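Type-2Ba cytolytic delta-endotoxin (Bacillus thuringiensis serovar israelensis, PDB 2RCI) probably kills dipteran larvae by forming pores in the membranes of their midgut epithelial cells. Local coordinates at residues I63-H69 and Y180-A186. Sequence-based numbering, arbitrary orientation.
Sequences INQSVIH and YEVKMKA
V67 and V182 meet methyl to methyl, CG2 against CG1 at 3.8 Å, at the apolar centre of the antiparallel pairing of 63-69 with 180-186, while CG1 of V67 slants across CB of M184. On one flank I68 runs alongside V182, the two CB atoms 4.0 Å apart. On the other, I63 turns its CG2 methyl into the angle between CG of M184 and the CB of A186.

The pairing is a worked example of a classic beta bulge: V67 and I68 both face V182, whose carbonyl accepts a short, nearly straight bond from V67 N (2.8 Å, 173°) and a weak one from I68 N. V182 N returns a bond to I68 O at 2.9 Å. Before the bulge S66 pairs with K183, and Q65 with M184 and I63 with A186 are hydrogen-bonded pairs, although the chain turns a corner at Q65. The extra residue lets V67 join the same apolar face as I63 and I68.

The opposite face is polar. E181 lies over the H69 imidazole, its CG making a CH-pi contact 3.8 Å from the ring centroid and its carboxylate stacked 10° from the ring plane. Both residues hold CG anti to the backbone N (chi1 -160° in H69), which sends them out side by side. At the far end OD1 of N64 rests against the aliphatic stem of K185, 3.2 Å from CG.

The 63-69 segment thus edges strand 177-192, whose other side pairs with strand 150-162; helix 74-89 packs on the apolar face, with I84 touching V67 and Q80 touching I68, within the alpha/beta layering of the Cyt toxins.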
# COMPACT_ATOMS: atom_id res chain seq x y z
N ILE A 63 -10.14 -0.43 -4.83
CA ILE A 63 -10.82 0.31 -3.75
C ILE A 63 -10.40 1.78 -3.84
O ILE A 63 -9.29 2.10 -4.22
CB ILE A 63 -10.49 -0.24 -2.35
CG1 ILE A 63 -11.38 0.46 -1.30
CG2 ILE A 63 -9.00 -0.05 -2.03
CD1 ILE A 63 -11.50 -0.33 0.01
N ASN A 64 -11.33 2.67 -3.49
CA ASN A 64 -11.07 4.10 -3.53
C ASN A 64 -12.09 4.73 -2.59
O ASN A 64 -13.09 5.29 -3.04
CB ASN A 64 -11.22 4.65 -4.97
CG ASN A 64 -11.03 6.16 -5.06
OD1 ASN A 64 -10.31 6.78 -4.25
ND2 ASN A 64 -11.69 6.78 -6.06
N GLN A 65 -11.82 4.63 -1.29
CA GLN A 65 -12.74 5.16 -0.29
C GLN A 65 -12.14 5.13 1.09
O GLN A 65 -11.11 4.49 1.33
CB GLN A 65 -14.02 4.32 -0.26
CG GLN A 65 -13.79 2.91 0.30
CD GLN A 65 -15.08 2.16 0.51
OE1 GLN A 65 -15.73 1.76 -0.44
NE2 GLN A 65 -15.47 1.98 1.77
N SER A 66 -12.83 5.79 2.03
CA SER A 66 -12.43 5.74 3.43
C SER A 66 -12.71 4.34 4.00
O SER A 66 -13.73 3.71 3.69
CB SER A 66 -13.17 6.83 4.20
OG SER A 66 -12.71 8.11 3.73
N VAL A 67 -11.79 3.86 4.83
CA VAL A 67 -11.88 2.51 5.34
C VAL A 67 -11.86 2.47 6.85
O VAL A 67 -12.29 1.48 7.45
CB VAL A 67 -10.78 1.55 4.74
CG1 VAL A 67 -11.00 1.31 3.24
CG2 VAL A 67 -9.35 2.05 5.04
N ILE A 68 -11.37 3.54 7.47
CA ILE A 68 -11.45 3.71 8.93
C ILE A 68 -11.81 5.15 9.22
O ILE A 68 -11.25 6.07 8.61
CB ILE A 68 -10.07 3.50 9.62
CG1 ILE A 68 -9.41 2.15 9.25
CG2 ILE A 68 -10.16 3.75 11.14
CD1 ILE A 68 -10.00 0.92 9.96
N HIS A 69 -12.72 5.35 10.18
CA HIS A 69 -13.02 6.69 10.69
C HIS A 69 -13.58 6.60 12.08
O HIS A 69 -14.80 6.75 12.29
CB HIS A 69 -13.99 7.44 9.78
CG HIS A 69 -13.95 8.92 9.98
ND1 HIS A 69 -14.28 9.82 8.98
CD2 HIS A 69 -13.57 9.67 11.04
CE1 HIS A 69 -14.14 11.05 9.44
NE2 HIS A 69 -13.71 10.99 10.68
N TYR A 180 -8.49 7.69 14.12
CA TYR A 180 -7.96 7.58 12.75
C TYR A 180 -9.00 7.82 11.71
O TYR A 180 -10.14 7.29 11.78
CB TYR A 180 -7.35 6.19 12.48
CG TYR A 180 -5.94 6.04 12.99
CD1 TYR A 180 -5.68 5.50 14.27
CD2 TYR A 180 -4.86 6.44 12.22
CE1 TYR A 180 -4.36 5.38 14.74
CE2 TYR A 180 -3.55 6.30 12.66
CZ TYR A 180 -3.32 5.78 13.93
OH TYR A 180 -2.02 5.65 14.33
N GLU A 181 -8.58 8.57 10.70
CA GLU A 181 -9.29 8.68 9.46
C GLU A 181 -8.36 8.19 8.34
O GLU A 181 -7.33 8.80 8.08
CB GLU A 181 -9.70 10.12 9.22
CG GLU A 181 -10.67 10.24 8.09
CD GLU A 181 -11.03 11.67 7.77
OE1 GLU A 181 -10.91 12.56 8.68
OE2 GLU A 181 -11.42 11.89 6.60
N VAL A 182 -8.71 7.08 7.71
CA VAL A 182 -7.84 6.46 6.71
C VAL A 182 -8.60 6.26 5.39
O VAL A 182 -9.64 5.57 5.38
CB VAL A 182 -7.32 5.08 7.22
CG1 VAL A 182 -6.48 4.38 6.11
CG2 VAL A 182 -6.52 5.27 8.49
N LYS A 183 -8.10 6.89 4.33
CA LYS A 183 -8.64 6.72 2.97
C LYS A 183 -7.66 5.81 2.23
O LYS A 183 -6.45 5.98 2.33
CB LYS A 183 -8.78 8.05 2.20
CG LYS A 183 -9.61 7.83 0.94
CD LYS A 183 -9.87 9.06 0.06
CE LYS A 183 -10.82 8.64 -1.07
NZ LYS A 183 -11.56 9.75 -1.72
N MET A 184 -8.19 4.83 1.52
CA MET A 184 -7.39 3.86 0.81
C MET A 184 -7.70 3.91 -0.66
O MET A 184 -8.87 3.90 -1.05
CB MET A 184 -7.74 2.48 1.34
CG MET A 184 -6.85 1.38 0.85
SD MET A 184 -7.27 -0.06 1.85
CE MET A 184 -6.23 -1.30 1.07
N LYS A 185 -6.66 3.92 -1.48
CA LYS A 185 -6.78 3.79 -2.93
C LYS A 185 -5.85 2.66 -3.34
O LYS A 185 -4.65 2.70 -3.07
CB LYS A 185 -6.34 5.08 -3.62
CG LYS A 185 -7.24 6.28 -3.35
CD LYS A 185 -6.57 7.57 -3.80
CE LYS A 185 -7.57 8.72 -3.82
NZ LYS A 185 -6.84 9.97 -4.16
N ALA A 186 -6.41 1.65 -3.99
CA ALA A 186 -5.61 0.49 -4.35
C ALA A 186 -6.21 -0.19 -5.59
O ALA A 186 -7.42 -0.08 -5.86
CB ALA A 186 -5.55 -0.49 -3.17